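Local structure of citrate lyase (Yersinia pestis, 3QLL) at residues R159-I164 / K182-I187. The protein is a putative citrate lyase beta subunit that probably binds magnesium and acts as a lyase. Residues are numbered along the deposited sequence; the frame is centred on the assembly and turned at random.
Sequences RLIGII and KLAGLI
Gly162 and Leu186 face each other across the parallel strands 159-164 and 183-187. With no side chain on Gly162, CD2 of Leu186 settles tightly over the glycine backbone, 3.6 Å from its CA; a bond from Ile187 N to Gly162 O, 2.9 Å long, fixes the register here. The next rung, Ile164 N to Ile187 O, is nearly linear at the acceptor (C=O...N 175°). Toward the other end the ladder is distorted. Leu160 pairs with Leu183 but Gly162 with Leu186, a shift of one residue that defines a beta bulge at Ala184-Gly185. Across it the bond from Gly162 N to Gly185 O stretches to 3.3 Å and is weak, whereas Ala184 N still reaches Leu160 O at 2.8 Å. Leu183, its CG anti to the backbone N (chi1 179°), lays CD1 against the Leu160-Gly162 backbone, 3.6 Å from Leu160 O. On the face bearing Ile161, Ile163 and Ile187, CG2 of Ile161 meets CD1 of Ile187 at 3.7 Å, the two side chains crossing at about a right angle. Leu186 and Ile164 instead turn outward to helices 173-177 and 203-220. Unlike this buried middle, the Arg159/Lys182 end is partly exposed: the bent Arg159 chain carries its guanidinium past Lys182 O, which lies over one face, while Ala184 CB sits at the edge, 3.1 Å from Arg159 NE. These are neighbouring strands of the closed eight-stranded parallel barrel, joined by a helical beta-alpha-beta crossover. Directional backbone bonds and apolar packing thus hold the pair, placing Ile163's side chain about 4 Å from those of Glu165, predicted to bind magnesium and substrate, and Arg107, predicted to bind substrate.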
loop_
_atom_site.group_PDB
_atom_site.type_symbol
_atom_site.label_atom_id
_atom_site.label_comp_id
_atom_site.label_asym_id
_atom_site.label_seq_id
_atom_site.Cartn_x
_atom_site.Cartn_y
_atom_site.Cartn_z
ATOM N N ARG A 159 -3.624 18.203 -24.144
ATOM C CA ARG A 159 -3.890 17.308 -23.040
ATOM C C ARG A 159 -2.772 17.361 -22.018
ATOM O O ARG A 159 -1.657 17.801 -22.344
ATOM C CB ARG A 159 -4.131 15.882 -23.547
ATOM C CG ARG A 159 -5.423 15.759 -24.332
ATOM C CD ARG A 159 -5.686 14.308 -24.691
ATOM N NE ARG A 159 -6.068 13.503 -23.525
ATOM C CZ ARG A 159 -7.312 13.373 -23.085
ATOM N NH1 ARG A 159 -8.288 14.036 -23.695
ATOM N NH2 ARG A 159 -7.577 12.613 -22.018
ATOM N N LEU A 160 -3.085 16.944 -20.785
ATOM C CA LEU A 160 -2.147 17.050 -19.682
ATOM C C LEU A 160 -1.553 15.723 -19.279
ATOM O O LEU A 160 -2.179 14.683 -19.410
ATOM C CB LEU A 160 -2.815 17.691 -18.456
ATOM C CG LEU A 160 -3.505 19.019 -18.699
ATOM C CD1 LEU A 160 -4.073 19.579 -17.398
ATOM C CD2 LEU A 160 -2.497 19.965 -19.327
ATOM N N ILE A 161 -0.315 15.765 -18.820
ATOM C CA ILE A 161 0.305 14.639 -18.152
ATOM C C ILE A 161 0.874 15.129 -16.818
ATOM O O ILE A 161 1.699 16.049 -16.796
ATOM C CB ILE A 161 1.479 14.042 -18.994
ATOM C CG1 ILE A 161 0.995 13.601 -20.374
ATOM C CG2 ILE A 161 2.123 12.882 -18.251
ATOM C CD1 ILE A 161 0.056 12.426 -20.370
ATOM N N GLY A 162 0.473 14.505 -15.712
ATOM C CA GLY A 162 1.000 14.881 -14.409
ATOM C C GLY A 162 2.134 13.943 -13.998
ATOM O O GLY A 162 2.161 12.779 -14.421
ATOM N N ILE A 163 3.127 14.461 -13.282
ATOM C CA ILE A 163 4.181 13.604 -12.726
ATOM C C ILE A 163 3.968 13.455 -11.221
ATOM O O ILE A 163 3.963 14.448 -10.483
ATOM C CB ILE A 163 5.591 14.149 -12.987
ATOM C CG1 ILE A 163 5.835 14.310 -14.483
ATOM C CG2 ILE A 163 6.659 13.250 -12.341
ATOM C CD1 ILE A 163 7.226 14.811 -14.792
ATOM N N ILE A 164 3.866 12.210 -10.766
ATOM C CA ILE A 164 3.778 11.913 -9.361
ATOM C C ILE A 164 5.191 11.578 -8.861
ATOM O O ILE A 164 5.704 10.501 -9.104
ATOM C CB ILE A 164 2.806 10.746 -9.119
ATOM C CG1 ILE A 164 1.457 11.073 -9.769
ATOM C CG2 ILE A 164 2.523 10.484 -7.655
ATOM C CD1 ILE A 164 0.671 12.193 -9.073
ATOM N N LYS A 182 -9.169 16.348 -19.271
ATOM C CA LYS A 182 -7.988 16.654 -20.062
ATOM C C LYS A 182 -6.720 15.886 -19.662
ATOM O O LYS A 182 -5.783 15.795 -20.453
ATOM C CB LYS A 182 -7.740 18.152 -20.074
ATOM C CG LYS A 182 -8.569 18.753 -21.182
ATOM C CD LYS A 182 -8.681 20.247 -21.120
ATOM C CE LYS A 182 -7.380 20.912 -21.503
ATOM N NZ LYS A 182 -7.608 22.293 -22.003
ATOM N N LEU A 183 -6.696 15.338 -18.449
ATOM C CA LEU A 183 -5.585 14.492 -17.999
ATOM C C LEU A 183 -5.547 13.220 -18.833
ATOM O O LEU A 183 -6.572 12.559 -18.987
ATOM C CB LEU A 183 -5.737 14.142 -16.525
ATOM C CG LEU A 183 -4.650 13.249 -15.937
ATOM C CD1 LEU A 183 -3.350 14.001 -16.050
ATOM C CD2 LEU A 183 -4.957 12.906 -14.490
ATOM N N ALA A 184 -4.397 12.921 -19.428
ATOM C CA ALA A 184 -4.282 11.791 -20.352
ATOM C C ALA A 184 -3.333 10.688 -19.883
ATOM O O ALA A 184 -3.144 9.709 -20.567
ATOM C CB ALA A 184 -3.838 12.296 -21.737
ATOM N N GLY A 185 -2.786 10.836 -18.687
ATOM C CA GLY A 185 -1.834 9.883 -18.157
ATOM C C GLY A 185 -0.991 10.489 -17.047
ATOM O O GLY A 185 -0.897 11.714 -16.893
ATOM N N LEU A 186 -0.397 9.616 -16.244
ATOM C CA LEU A 186 0.507 10.032 -15.184
ATOM C C LEU A 186 1.867 9.297 -15.308
ATOM O O LEU A 186 1.918 8.072 -15.462
ATOM C CB LEU A 186 -0.117 9.750 -13.827
ATOM C CG LEU A 186 -1.342 10.586 -13.453
ATOM C CD1 LEU A 186 -1.938 10.078 -12.143
ATOM C CD2 LEU A 186 -0.963 12.101 -13.336
ATOM N N ILE A 187 2.947 10.044 -15.160
ATOM C CA ILE A 187 4.274 9.495 -15.127
ATOM C C ILE A 187 4.723 9.345 -13.649
ATOM O O ILE A 187 4.395 10.181 -12.805
ATOM C CB ILE A 187 5.286 10.407 -15.893
ATOM C CG1 ILE A 187 4.889 10.523 -17.364
ATOM C CG2 ILE A 187 6.699 9.879 -15.782
ATOM C CD1 ILE A 187 5.622 11.600 -18.111
#